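Local coordinates for insulinase family protease (Yersinia pestis, PDB 3GO9), which is a predicted protease of the insulinase (peptidase M16) family, at residues G97-R102 with R385-I390; I50-I55 with D130-L135; D23-Q28 with Q38-P43. One frame throughout, in Å; residues are numbered along the deposited sequence.

Interaction 1: G97-R102 with R385-I390. With ZN (zinc ion), chain B.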
ATOM      1  N   GLY A  97       0.661  20.360  11.320  1.00 10.94           N
ATOM      2  CA  GLY A  97       1.378  19.346  10.564  1.00 11.07           C
ATOM      3  C   GLY A  97       0.581  18.176  10.064  1.00 10.79           C
ATOM      4  O   GLY A  97       1.178  17.164   9.680  1.00 10.73           O
ATOM      5  N   ILE A  98      -0.741  18.284  10.125  1.00  9.30           N
ATOM      6  CA  ILE A  98      -1.671  17.242   9.718  1.00 11.57           C
ATOM      7  C   ILE A  98      -2.507  17.698   8.498  1.00 10.50           C
ATOM      8  O   ILE A  98      -2.973  18.836   8.443  1.00 11.31           O
ATOM      9  CB  ILE A  98      -2.594  16.820  10.860  1.00 10.85           C
ATOM     10  CG1 ILE A  98      -1.803  16.411  12.140  1.00 15.40           C
ATOM     11  CG2 ILE A  98      -3.476  15.651  10.485  1.00 14.19           C
ATOM     12  CD1 ILE A  98      -0.873  15.229  11.935  1.00 16.26           C
ATOM     13  N   ASP A  99      -2.672  16.819   7.532  1.00  9.33           N
ATOM     14  CA  ASP A  99      -3.394  17.141   6.277  1.00 10.22           C
ATOM     15  C   ASP A  99      -4.872  17.420   6.568  1.00 11.05           C
ATOM     16  O   ASP A  99      -5.445  16.937   7.529  1.00 11.10           O
ATOM     17  CB  ASP A  99      -3.233  16.013   5.260  1.00  9.84           C
ATOM     18  CG  ASP A  99      -3.483  16.427   3.783  1.00 11.78           C
ATOM     19  OD1 ASP A  99      -3.759  17.600   3.487  1.00 10.98           O
ATOM     20  OD2 ASP A  99      -3.370  15.530   2.894  1.00 10.32           O
ATOM     21  N   ASN A 100      -5.489  18.203   5.690  1.00 11.73           N
ATOM     22  CA  ASN A 100      -6.917  18.528   5.832  1.00 12.72           C
ATOM     23  C   ASN A 100      -7.886  17.368   5.596  1.00 13.28           C
ATOM     24  O   ASN A 100      -9.009  17.346   6.130  1.00 14.78           O
ATOM     25  CB  ASN A 100      -7.232  19.665   4.875  1.00 12.79           C
ATOM     26  CG  ASN A 100      -6.541  20.917   5.215  1.00 14.84           C
ATOM     27  OD1 ASN A 100      -6.420  21.290   6.385  1.00 19.71           O
ATOM     28  ND2 ASN A 100      -6.142  21.660   4.194  1.00 19.25           N
ATOM     29  N   GLU A 101      -7.468  16.422   4.782  1.00 13.77           N
ATOM     30  CA  GLU A 101      -8.208  15.201   4.503  1.00 12.82           C
ATOM     31  C   GLU A 101      -7.240  14.032   4.506  1.00 12.92           C
ATOM     32  O   GLU A 101      -6.006  14.223   4.390  1.00 13.78           O
ATOM     33  CB  GLU A 101      -8.993  15.305   3.215  1.00 14.44           C
ATOM     34  CG  GLU A 101      -8.112  15.404   2.043  1.00 13.65           C
ATOM     35  CD  GLU A 101      -7.454  16.774   1.965  1.00 17.34           C
ATOM     36  OE1 GLU A 101      -6.209  16.882   1.989  1.00 11.31           O
ATOM     37  OE2 GLU A 101      -8.145  17.793   1.948  1.00 16.13           O
ATOM     38  N   ARG A 102      -7.776  12.831   4.652  1.00 13.52           N
ATOM     39  CA  ARG A 102      -6.958  11.611   4.742  1.00 14.97           C
ATOM     40  C   ARG A 102      -5.795  11.827   5.701  1.00 15.83           C
ATOM     41  O   ARG A 102      -4.651  11.445   5.378  1.00 15.01           O
ATOM     42  CB  ARG A 102      -6.446  11.229   3.351  1.00 15.54           C
ATOM     43  CG  ARG A 102      -7.588  10.895   2.381  1.00 17.28           C
ATOM     44  CD  ARG A 102      -7.115  10.637   0.964  1.00 15.77           C
ATOM     45  NE  ARG A 102      -6.628  11.855   0.358  1.00 15.10           N
ATOM     46  CZ  ARG A 102      -7.381  12.743  -0.277  1.00 16.92           C
ATOM     47  NH1 ARG A 102      -6.852  13.837  -0.783  1.00 15.15           N
ATOM     48  NH2 ARG A 102      -8.691  12.511  -0.413  1.00 17.58           N
ATOM     49  N   ARG A 385      -5.706  17.682 -10.987  1.00 12.04           N
ATOM     50  CA  ARG A 385      -6.688  17.764  -9.911  1.00 13.88           C
ATOM     51  C   ARG A 385      -6.250  16.916  -8.701  1.00 13.42           C
ATOM     52  O   ARG A 385      -7.003  16.810  -7.740  1.00 13.81           O
ATOM     53  CB  ARG A 385      -8.060  17.308 -10.398  1.00 14.69           C
ATOM     54  CG  ARG A 385      -8.681  18.215 -11.470  1.00 19.85           C
ATOM     55  CD  ARG A 385      -9.885  17.556 -12.204  1.00 25.63           C
ATOM     56  NE  ARG A 385     -10.932  17.161 -11.264  1.00 30.24           N
ATOM     57  CZ  ARG A 385     -12.061  17.842 -10.991  1.00 35.38           C
ATOM     58  NH1 ARG A 385     -12.909  17.360 -10.077  1.00 39.10           N
ATOM     59  NH2 ARG A 385     -12.370  18.989 -11.601  1.00 38.45           N
ATOM     60  N   THR A 386      -5.067  16.326  -8.771  1.00 12.03           N
ATOM     61  CA  THR A 386      -4.607  15.383  -7.726  1.00 11.36           C
ATOM     62  C   THR A 386      -3.851  16.100  -6.586  1.00 11.67           C
ATOM     63  O   THR A 386      -2.795  16.711  -6.757  1.00 11.53           O
ATOM     64  CB  THR A 386      -3.765  14.254  -8.313  1.00 10.56           C
ATOM     65  OG1 THR A 386      -4.537  13.583  -9.333  1.00 11.83           O
ATOM     66  CG2 THR A 386      -3.393  13.206  -7.252  1.00 10.74           C
ATOM     67  N   ASP A 387      -4.439  15.975  -5.398  1.00 11.08           N
ATOM     68  CA  ASP A 387      -3.900  16.509  -4.129  1.00 10.49           C
ATOM     69  C   ASP A 387      -2.474  15.929  -3.906  1.00  9.09           C
ATOM     70  O   ASP A 387      -2.164  14.793  -4.200  1.00  9.69           O
ATOM     71  CB  ASP A 387      -4.857  16.017  -3.035  1.00 11.72           C
ATOM     72  CG  ASP A 387      -4.619  16.596  -1.644  1.00 13.79           C
ATOM     73  OD1 ASP A 387      -3.479  16.813  -1.254  1.00 12.13           O
ATOM     74  OD2 ASP A 387      -5.625  16.748  -0.911  1.00 12.57           O
ATOM     75  N   THR A 388      -1.599  16.777  -3.390  1.00  8.34           N
ATOM     76  CA  THR A 388      -0.225  16.372  -3.031  1.00  8.95           C
ATOM     77  C   THR A 388      -0.169  15.113  -2.156  1.00  7.98           C
ATOM     78  O   THR A 388       0.705  14.300  -2.323  1.00  8.88           O
ATOM     79  CB  THR A 388       0.545  17.521  -2.374  1.00  9.31           C
ATOM     80  OG1 THR A 388      -0.238  18.040  -1.295  1.00  8.32           O
ATOM     81  CG2 THR A 388       0.851  18.646  -3.385  1.00  9.61           C
ATOM     82  N   ASP A 389      -1.124  14.928  -1.256  1.00  8.30           N
ATOM     83  CA  ASP A 389      -1.085  13.682  -0.475  1.00  8.85           C
ATOM     84  C   ASP A 389      -1.347  12.397  -1.264  1.00  8.65           C
ATOM     85  O   ASP A 389      -0.839  11.313  -0.930  1.00  8.58           O
ATOM     86  CB  ASP A 389      -1.952  13.750   0.764  1.00  9.66           C
ATOM     87  CG  ASP A 389      -3.428  13.530   0.485  1.00  9.82           C
ATOM     88  OD1 ASP A 389      -3.837  12.383   0.328  1.00 10.68           O
ATOM     89  OD2 ASP A 389      -4.143  14.520   0.407  1.00 12.07           O
ATOM     90  N   ILE A 390      -2.136  12.503  -2.342  1.00  8.29           N
ATOM     91  CA  ILE A 390      -2.384  11.391  -3.233  1.00  9.86           C
ATOM     92  C   ILE A 390      -1.163  11.094  -4.102  1.00  9.08           C
ATOM     93  O   ILE A 390      -0.778   9.901  -4.280  1.00 10.09           O
ATOM     94  CB  ILE A 390      -3.680  11.573  -4.074  1.00  9.23           C
ATOM     95  CG1 ILE A 390      -4.887  11.629  -3.123  1.00 12.01           C
ATOM     96  CG2 ILE A 390      -3.817  10.409  -5.110  1.00 10.12           C
ATOM     97  CD1 ILE A 390      -6.180  12.100  -3.800  1.00 13.53           C
TER
HETATM   98 ZN    ZN B 601      -4.146  16.827   1.129  1.00 11.69          ZN
HETATM   99  O   HOH W   1      -2.879  10.111   2.786  1.00 17.51           O
HETATM  100  O   HOH W   2      -1.838  17.231   0.953  1.00  9.57           O
HETATM  101  O   HOH W   3      -4.339  19.224   0.782  1.00 14.37           O
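Arg102 lays one side of its guanidinium group along the carboxylate of Asp389, in a side-on salt bridge that gives one nitrogen to each oxygen. Arg102 NE meets Asp389 OD1 at 2.8 Å in a nearly straight bond (173°), and Arg102 NH1 reaches Asp389 OD2 at 3.0 Å. Both oxygens use their syn lone pairs, with the two planes 32° apart. Ile390 CD1 lies over one guanidinium face, 3.5 Å from Arg102 NH1, and Glu101 CG over the opposite one. Asp389 holds CG between its backbone N and carbonyl carbon (chi1 80°), which lets OD2 also bind the zinc ion at 2.4 Å. The zinc is otherwise bound by both oxygens of Asp99, both of Asp387, Glu101 OE1 at 2.2 Å and two waters: eight oxygens, a high number for zinc. The metal probably offsets the repulsion between Asp99 OD2 and Asp389 OD2, only 2.8 Å apart, and Arg102 adds a further positive charge. Asp387 also serves as N-cap, its OD1 accepting from Asp389 N at 3.0 Å. The zinc thus joins the start of helix 388-401 to the loop between helix 87-95 and strand 107-109, while Glu51 of strand 50-56 packs against Asp99, Thr388 and Asp389.

Interaction 2: I50-I55 with D130-L135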
ATOM      1  N   ILE A  50       2.310  20.868   1.730  1.00  9.31           N
ATOM      2  CA  ILE A  50       3.620  20.265   1.415  1.00  8.93           C
ATOM      3  C   ILE A  50       3.653  19.010   2.209  1.00  8.16           C
ATOM      4  O   ILE A  50       3.568  19.055   3.456  1.00  9.32           O
ATOM      5  CB  ILE A  50       4.756  21.171   1.803  1.00  9.57           C
ATOM      6  CG1 ILE A  50       4.625  22.553   1.180  1.00 12.20           C
ATOM      7  CG2 ILE A  50       6.148  20.551   1.517  1.00 11.74           C
ATOM      8  CD1 ILE A  50       4.336  22.537  -0.265  1.00 13.52           C
ATOM      9  N   GLU A  51       3.869  17.866   1.530  1.00  7.96           N
ATOM     10  CA  GLU A  51       3.886  16.561   2.191  1.00  7.31           C
ATOM     11  C   GLU A  51       5.305  16.026   2.329  1.00  8.24           C
ATOM     12  O   GLU A  51       6.036  15.991   1.364  1.00  8.08           O
ATOM     13  CB  GLU A  51       3.035  15.549   1.423  1.00  7.39           C
ATOM     14  CG  GLU A  51       1.566  15.951   1.266  1.00  7.94           C
ATOM     15  CD  GLU A  51       0.823  15.948   2.593  1.00  9.61           C
ATOM     16  OE1 GLU A  51       1.130  15.078   3.441  1.00  9.67           O
ATOM     17  OE2 GLU A  51      -0.106  16.793   2.784  1.00 10.47           O
ATOM     18  N   LEU A  52       5.668  15.619   3.550  1.00  6.72           N
ATOM     19  CA  LEU A  52       6.960  15.036   3.831  1.00  7.76           C
ATOM     20  C   LEU A  52       6.768  13.634   4.407  1.00  6.53           C
ATOM     21  O   LEU A  52       5.922  13.400   5.300  1.00  8.09           O
ATOM     22  CB  LEU A  52       7.748  15.910   4.826  1.00  7.86           C
ATOM     23  CG  LEU A  52       8.112  17.328   4.388  1.00 10.84           C
ATOM     24  CD1 LEU A  52       7.025  18.264   4.778  1.00 15.25           C
ATOM     25  CD2 LEU A  52       9.368  17.740   5.133  1.00 18.20           C
ATOM     26  N   ARG A  53       7.593  12.688   3.969  1.00  7.84           N
ATOM     27  CA  ARG A  53       7.538  11.345   4.501  1.00  8.12           C
ATOM     28  C   ARG A  53       8.981  10.899   4.741  1.00  9.08           C
ATOM     29  O   ARG A  53       9.827  11.044   3.845  1.00  9.74           O
ATOM     30  CB  ARG A  53       6.838  10.373   3.528  1.00  7.82           C
ATOM     31  CG  ARG A  53       5.451  10.794   3.201  1.00  6.55           C
ATOM     32  CD  ARG A  53       4.443  10.522   4.297  1.00  9.32           C
ATOM     33  NE  ARG A  53       3.135  10.832   3.731  1.00  9.53           N
ATOM     34  CZ  ARG A  53       2.610  12.056   3.662  1.00  8.56           C
ATOM     35  NH1 ARG A  53       3.183  13.090   4.225  1.00  8.79           N
ATOM     36  NH2 ARG A  53       1.498  12.280   2.984  1.00  8.95           N
ATOM     37  N   LEU A  54       9.260  10.355   5.923  1.00  7.76           N
ATOM     38  CA  LEU A  54      10.552   9.757   6.170  1.00  7.54           C
ATOM     39  C   LEU A  54      10.283   8.313   6.408  1.00  7.77           C
ATOM     40  O   LEU A  54       9.611   7.955   7.394  1.00  7.89           O
ATOM     41  CB  LEU A  54      11.281  10.390   7.375  1.00  6.92           C
ATOM     42  CG  LEU A  54      12.640   9.751   7.741  1.00  8.90           C
ATOM     43  CD1 LEU A  54      13.711  10.104   6.654  1.00 10.30           C
ATOM     44  CD2 LEU A  54      13.086  10.274   9.109  1.00 10.81           C
ATOM     45  N   ILE A  55      10.791   7.472   5.511  1.00  7.40           N
ATOM     46  CA  ILE A  55      10.754   6.015   5.737  1.00  8.81           C
ATOM     47  C   ILE A  55      12.080   5.561   6.287  1.00  9.63           C
ATOM     48  O   ILE A  55      13.166   5.883   5.758  1.00  8.95           O
ATOM     49  CB  ILE A  55      10.425   5.186   4.440  1.00 10.53           C
ATOM     50  CG1 ILE A  55       9.048   5.481   3.933  1.00 14.33           C
ATOM     51  CG2 ILE A  55      10.524   3.630   4.770  1.00 12.38           C
ATOM     52  CD1 ILE A  55       8.761   4.818   2.532  1.00 16.75           C
ATOM     53  N   ASP A 130      11.100  23.785  10.499  1.00 11.79           N
ATOM     54  CA  ASP A 130      10.753  23.066  11.735  1.00 11.78           C
ATOM     55  C   ASP A 130      10.548  21.597  11.440  1.00 11.24           C
ATOM     56  O   ASP A 130      10.996  20.726  12.211  1.00 11.64           O
ATOM     57  CB  ASP A 130       9.524  23.615  12.412  1.00 14.21           C
ATOM     58  CG  ASP A 130       9.732  25.017  12.974  1.00 19.94           C
ATOM     59  OD1 ASP A 130      10.898  25.432  13.102  1.00 23.44           O
ATOM     60  OD2 ASP A 130       8.695  25.673  13.278  1.00 25.36           O
ATOM     61  N   ALA A 131       9.849  21.299  10.353  1.00  9.83           N
ATOM     62  CA  ALA A 131       9.616  19.899   9.992  1.00  9.44           C
ATOM     63  C   ALA A 131      10.933  19.144   9.771  1.00 11.34           C
ATOM     64  O   ALA A 131      11.131  18.027  10.236  1.00 10.71           O
ATOM     65  CB  ALA A 131       8.734  19.774   8.762  1.00 11.45           C
ATOM     66  N   LEU A 132      11.831  19.751   9.018  1.00  9.91           N
ATOM     67  CA  LEU A 132      13.110  19.113   8.793  1.00 10.32           C
ATOM     68  C   LEU A 132      13.908  18.948  10.081  1.00 10.70           C
ATOM     69  O   LEU A 132      14.647  17.944  10.233  1.00 10.46           O
ATOM     70  CB  LEU A 132      13.914  19.864   7.717  1.00  9.97           C
ATOM     71  CG  LEU A 132      13.340  19.864   6.299  1.00  9.32           C
ATOM     72  CD1 LEU A 132      14.305  20.643   5.389  1.00 12.62           C
ATOM     73  CD2 LEU A 132      13.156  18.450   5.727  1.00 11.85           C
ATOM     74  N   ALA A 133      13.751  19.896  11.022  1.00  9.45           N
ATOM     75  CA  ALA A 133      14.443  19.841  12.293  1.00  9.25           C
ATOM     76  C   ALA A 133      13.861  18.688  13.132  1.00  8.84           C
ATOM     77  O   ALA A 133      14.632  17.926  13.757  1.00  9.44           O
ATOM     78  CB  ALA A 133      14.303  21.158  12.961  1.00  9.84           C
ATOM     79  N   TRP A 134      12.535  18.530  13.117  1.00  9.11           N
ATOM     80  CA  TRP A 134      11.896  17.465  13.864  1.00  8.13           C
ATOM     81  C   TRP A 134      12.344  16.119  13.284  1.00  7.49           C
ATOM     82  O   TRP A 134      12.666  15.182  13.997  1.00  7.62           O
ATOM     83  CB  TRP A 134      10.362  17.552  13.861  1.00  9.03           C
ATOM     84  CG  TRP A 134       9.728  16.537  14.754  1.00  7.89           C
ATOM     85  CD1 TRP A 134       9.597  16.621  16.117  1.00  8.97           C
ATOM     86  CD2 TRP A 134       9.206  15.240  14.383  1.00  7.38           C
ATOM     87  NE1 TRP A 134       8.986  15.475  16.604  1.00 10.82           N
ATOM     88  CE2 TRP A 134       8.723  14.638  15.552  1.00  9.41           C
ATOM     89  CE3 TRP A 134       9.093  14.542  13.170  1.00 11.44           C
ATOM     90  CZ2 TRP A 134       8.151  13.386  15.553  1.00  8.92           C
ATOM     91  CZ3 TRP A 134       8.462  13.288  13.171  1.00 12.35           C
ATOM     92  CH2 TRP A 134       8.026  12.728  14.378  1.00 10.01           C
ATOM     93  N   LEU A 135      12.379  16.032  11.965  1.00  7.18           N
ATOM     94  CA  LEU A 135      12.725  14.768  11.306  1.00  7.84           C
ATOM     95  C   LEU A 135      14.215  14.433  11.528  1.00  9.40           C
ATOM     96  O   LEU A 135      14.561  13.246  11.702  1.00 10.19           O
ATOM     97  CB  LEU A 135      12.433  14.798   9.818  1.00  9.80           C
ATOM     98  CG  LEU A 135      10.938  14.799   9.476  1.00  9.43           C
ATOM     99  CD1 LEU A 135      10.723  15.218   8.005  1.00 11.42           C
ATOM    100  CD2 LEU A 135      10.277  13.463   9.734  1.00  9.68           C
TER
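With CG set opposite the carbonyl carbon (chi1 -63°), Leu52 sends its CD2 methyl into a group of three helix side chains. Leu135 also has CG opposite its carbonyl carbon (chi1 -70°), and its extended end (chi2 164°) turns CD1 and CD2 to the strand. Leu52 CD2 touches Leu132 CD2 at 3.9 Å, the two side chains crossing at about a right angle, and lies 4.2 Å from Ala131 CB. Leu135, one helical turn on from Ala131, divides its branches between two strand residues: its CD1 is 4.1 Å from Leu52 CD2, and its CD2 is 4.0 Å from Leu54 CB. All five residues are buried, and the contact is purely apolar. This is the helix-on-sheet packing of an alpha+beta domain, as in other M16 proteins: strand 50-56 runs in the middle of a seven-stranded mixed sheet, between strands 212-218 and 114-120, and helix 125-140 follows the latter in the chain. The short segments run almost parallel, 10° apart, with their axes 10.5 Å from each other. Ala131 also rests on Leu118 of strand 114-120, so the helix spans two neighbouring strands. Alternate residues of the strand serve the other face of the sheet. There Arg53 NH1 and NH2 both grip Glu51 OE1, the NH2 bond being 2.9 Å long, and NH1 also donates to Leu52 O. Glu51 OE2 is held by Ser119 OG, and Met392 of helix 388-401 packs against both Glu51 and Arg53.

Interaction 3: D23-Q28 with Q38-P43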
ATOM      1  N   ASP A  23       9.947   8.198 -14.025  1.00 12.91           N
ATOM      2  CA  ASP A  23       9.392   9.522 -14.212  1.00 12.39           C
ATOM      3  C   ASP A  23      10.427  10.560 -13.765  1.00 12.98           C
ATOM      4  O   ASP A  23      10.783  10.587 -12.596  1.00 12.73           O
ATOM      5  CB  ASP A  23       8.113   9.631 -13.370  1.00 12.61           C
ATOM      6  CG  ASP A  23       7.433  10.975 -13.494  1.00 14.97           C
ATOM      7  OD1 ASP A  23       7.935  11.858 -14.215  1.00 14.15           O
ATOM      8  OD2 ASP A  23       6.355  11.144 -12.890  1.00 15.70           O
ATOM      9  N   PRO A  24      10.936  11.406 -14.672  1.00 14.62           N
ATOM     10  CA  PRO A  24      12.002  12.338 -14.324  1.00 15.94           C
ATOM     11  C   PRO A  24      11.485  13.493 -13.461  1.00 16.11           C
ATOM     12  O   PRO A  24      12.290  14.199 -12.870  1.00 18.54           O
ATOM     13  CB  PRO A  24      12.492  12.839 -15.708  1.00 16.84           C
ATOM     14  CG  PRO A  24      11.334  12.755 -16.545  1.00 15.53           C
ATOM     15  CD  PRO A  24      10.584  11.512 -16.105  1.00 15.52           C
ATOM     16  N   ALA A  25      10.172  13.627 -13.314  1.00 15.98           N
ATOM     17  CA  ALA A  25       9.619  14.614 -12.402  1.00 16.99           C
ATOM     18  C   ALA A  25      10.067  14.361 -10.943  1.00 17.19           C
ATOM     19  O   ALA A  25      10.148  15.323 -10.145  1.00 19.88           O
ATOM     20  CB  ALA A  25       8.144  14.620 -12.485  1.00 16.85           C
ATOM     21  N   TRP A  26      10.349  13.106 -10.596  1.00 16.00           N
ATOM     22  CA  TRP A  26      10.844  12.735  -9.267  1.00 16.72           C
ATOM     23  C   TRP A  26      12.347  12.849  -9.231  1.00 18.21           C
ATOM     24  O   TRP A  26      13.032  11.911  -9.734  1.00 19.60           O
ATOM     25  CB  TRP A  26      10.405  11.337  -8.860  1.00 16.82           C
ATOM     26  CG  TRP A  26       9.041  11.287  -8.289  1.00 14.83           C
ATOM     27  CD1 TRP A  26       7.898  10.991  -8.917  1.00 14.58           C
ATOM     28  CD2 TRP A  26       8.706  11.561  -6.953  1.00 10.84           C
ATOM     29  NE1 TRP A  26       6.853  11.030  -8.065  1.00 16.44           N
ATOM     30  CE2 TRP A  26       7.319  11.412  -6.829  1.00 12.85           C
ATOM     31  CE3 TRP A  26       9.458  11.942  -5.840  1.00 10.88           C
ATOM     32  CZ2 TRP A  26       6.666  11.596  -5.648  1.00 12.58           C
ATOM     33  CZ3 TRP A  26       8.808  12.109  -4.644  1.00 10.48           C
ATOM     34  CH2 TRP A  26       7.410  11.938  -4.556  1.00 11.26           C
ATOM     35  N   GLN A  27      12.838  13.975  -8.676  1.00 15.72           N
ATOM     36  CA  GLN A  27      14.235  14.282  -8.478  1.00 15.79           C
ATOM     37  C   GLN A  27      14.746  13.443  -7.335  1.00 15.02           C
ATOM     38  O   GLN A  27      14.084  13.312  -6.312  1.00 13.72           O
ATOM     39  CB  GLN A  27      14.471  15.736  -8.123  1.00 16.55           C
ATOM     40  CG  GLN A  27      13.765  16.745  -9.063  1.00 22.52           C
ATOM     41  CD  GLN A  27      13.893  18.167  -8.615  1.00 27.48           C
ATOM     42  OE1 GLN A  27      12.898  18.911  -8.593  1.00 29.15           O
ATOM     43  NE2 GLN A  27      15.116  18.569  -8.236  1.00 27.99           N
ATOM     44  N   GLN A  28      15.918  12.873  -7.497  1.00 13.68           N
ATOM     45  CA  GLN A  28      16.442  12.021  -6.419  1.00 14.34           C
ATOM     46  C   GLN A  28      17.882  12.311  -6.128  1.00 14.14           C
ATOM     47  O   GLN A  28      18.647  12.764  -6.985  1.00 13.88           O
ATOM     48  CB  GLN A  28      16.307  10.589  -6.821  1.00 15.61           C
ATOM     49  CG  GLN A  28      14.876  10.207  -7.270  1.00 20.52           C
ATOM     50  CD  GLN A  28      14.762   8.779  -7.630  1.00 25.47           C
ATOM     51  OE1 GLN A  28      14.213   7.981  -6.887  1.00 31.36           O
ATOM     52  NE2 GLN A  28      15.271   8.431  -8.804  1.00 31.75           N
ATOM     53  N   GLN A  38      13.948  12.100  -2.224  1.00  8.74           N
ATOM     54  CA  GLN A  38      13.211  12.166  -3.459  1.00  8.55           C
ATOM     55  C   GLN A  38      12.264  13.346  -3.352  1.00  9.29           C
ATOM     56  O   GLN A  38      11.587  13.489  -2.364  1.00 10.12           O
ATOM     57  CB  GLN A  38      12.440  10.892  -3.721  1.00  8.75           C
ATOM     58  CG  GLN A  38      13.239   9.616  -3.753  1.00  9.34           C
ATOM     59  CD  GLN A  38      12.459   8.399  -4.217  1.00 11.27           C
ATOM     60  OE1 GLN A  38      11.365   8.492  -4.822  1.00 12.03           O
ATOM     61  NE2 GLN A  38      13.001   7.234  -3.910  1.00 12.79           N
ATOM     62  N   LEU A  39      12.219  14.184  -4.386  1.00  8.72           N
ATOM     63  CA  LEU A  39      11.430  15.390  -4.367  1.00  9.41           C
ATOM     64  C   LEU A  39      10.582  15.473  -5.657  1.00  9.22           C
ATOM     65  O   LEU A  39      11.076  15.312  -6.783  1.00 10.25           O
ATOM     66  CB  LEU A  39      12.373  16.598  -4.294  1.00 10.51           C
ATOM     67  CG  LEU A  39      11.826  17.960  -4.572  1.00 17.56           C
ATOM     68  CD1 LEU A  39      10.663  18.288  -3.634  1.00 22.18           C
ATOM     69  CD2 LEU A  39      13.015  18.927  -4.408  1.00 21.74           C
ATOM     70  N   LEU A  40       9.304  15.749  -5.485  1.00  9.40           N
ATOM     71  CA  LEU A  40       8.416  16.025  -6.564  1.00  8.89           C
ATOM     72  C   LEU A  40       7.918  17.463  -6.421  1.00  9.96           C
ATOM     73  O   LEU A  40       7.076  17.739  -5.580  1.00  9.30           O
ATOM     74  CB  LEU A  40       7.197  15.063  -6.545  1.00  9.69           C
ATOM     75  CG  LEU A  40       6.221  15.237  -7.721  1.00 10.09           C
ATOM     76  CD1 LEU A  40       6.898  14.996  -9.071  1.00 11.93           C
ATOM     77  CD2 LEU A  40       4.925  14.389  -7.595  1.00 12.94           C
ATOM     78  N   ALA A  41       8.448  18.391  -7.225  1.00 10.41           N
ATOM     79  CA  ALA A  41       7.897  19.747  -7.217  1.00 10.70           C
ATOM     80  C   ALA A  41       6.553  19.766  -7.959  1.00 11.59           C
ATOM     81  O   ALA A  41       6.433  19.176  -9.047  1.00 12.29           O
ATOM     82  CB  ALA A  41       8.901  20.716  -7.909  1.00 11.65           C
ATOM     83  N   THR A  42       5.565  20.496  -7.419  1.00 12.01           N
ATOM     84  CA  THR A  42       4.215  20.509  -7.987  1.00 12.18           C
ATOM     85  C   THR A  42       3.751  21.951  -8.235  1.00 13.67           C
ATOM     86  O   THR A  42       2.897  22.489  -7.526  1.00 14.53           O
ATOM     87  CB  THR A  42       3.233  19.781  -7.058  1.00 12.21           C
ATOM     88  OG1 THR A  42       3.189  20.445  -5.786  1.00 12.36           O
ATOM     89  CG2 THR A  42       3.654  18.303  -6.908  1.00 12.14           C
ATOM     90  N   PRO A  43       4.283  22.552  -9.280  1.00 15.06           N
ATOM     91  CA  PRO A  43       3.818  23.910  -9.566  1.00 17.27           C
ATOM     92  C   PRO A  43       2.362  23.919 -10.037  1.00 17.82           C
ATOM     93  O   PRO A  43       1.759  24.985 -10.028  1.00 18.58           O
ATOM     94  CB  PRO A  43       4.771  24.356 -10.697  1.00 17.81           C
ATOM     95  CG  PRO A  43       5.271  23.123 -11.289  1.00 18.26           C
ATOM     96  CD  PRO A  43       5.384  22.150 -10.168  1.00 15.87           C
TER
HETATM   97  O   HOH W   4      10.404  17.667  -9.248  1.00 17.02           O
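Gln27 and Leu39 form the hydrogen-bonded pair of an antiparallel beta hairpin, strands 26-30 and 36-41, at the edge of the seven-stranded sheet. Two backbone bonds join them: Gln27 N to Leu39 O at 2.9 Å and Leu39 N to Gln27 O at 2.8 Å. Gln27 O also receives a CA-H...O contact from Gln38 CA at 3.2 Å, beside the non-hydrogen-bonded pair Gln28 and Gln38. Before the strand, a type I turn from Asp23 to Trp26 is reinforced by an Asx turn, in which Asp23 OD1 accepts from Ala25 N at 3.0 Å.

The apolar contacts centre on Trp26, whose indole reaches across to strand 36-41. Leu40 CB stands over the face of the Trp26 six-membered ring, 3.5 Å from its centroid and only 7° off the normal, a clear CH-pi contact. Leu40 has CG anti to its backbone N (chi1 -177°), and CD1 extends to Ala25 CB at 3.7 Å. Arg395 of helix 388-401 adds a cation-pi contact to the same indole.

Among the polar side chains, Gln28 and Gln38 lie side by side with their amide planes 87° apart. Gln28 OE1 comes to 3.2 Å from Gln38 CD, but the angle to Gln38 NE2 is too poor for a hydrogen bond. The strong partner of Gln38 is again Arg395, whose NH2 donates to Gln38 OE1. On the other face Gln27 and Leu39 point the same way, towards helix 222-233. Where the strands part, a water takes over the bridging: it accepts from Ala41 N at 2.9 Å and lies within donating reach of Gln27 OE1.

In the fold
Interaction 3 comes first along the chain, its hairpin closing before the others begin; interactions 2 and 1 then alternate their segments. The centres lie about 15 to 17 Å apart. Interactions 2 and 3 belong to the same seven-stranded sheet, where strand 212-218 separates strands 36-41 and 50-56; their nearest atoms are about 6 Å apart. Helix 388-401 unites the set: its start carries two ligands of the zinc in interaction 1, Thr388 touches both Thr42 and Glu51, and later residues lie against the sheet. Glu51 OE2 also approaches Asp99 OD2 to 3.5 Å. A late helix is thereby fastened to one sheet face, with helix 125-140 packed on the other.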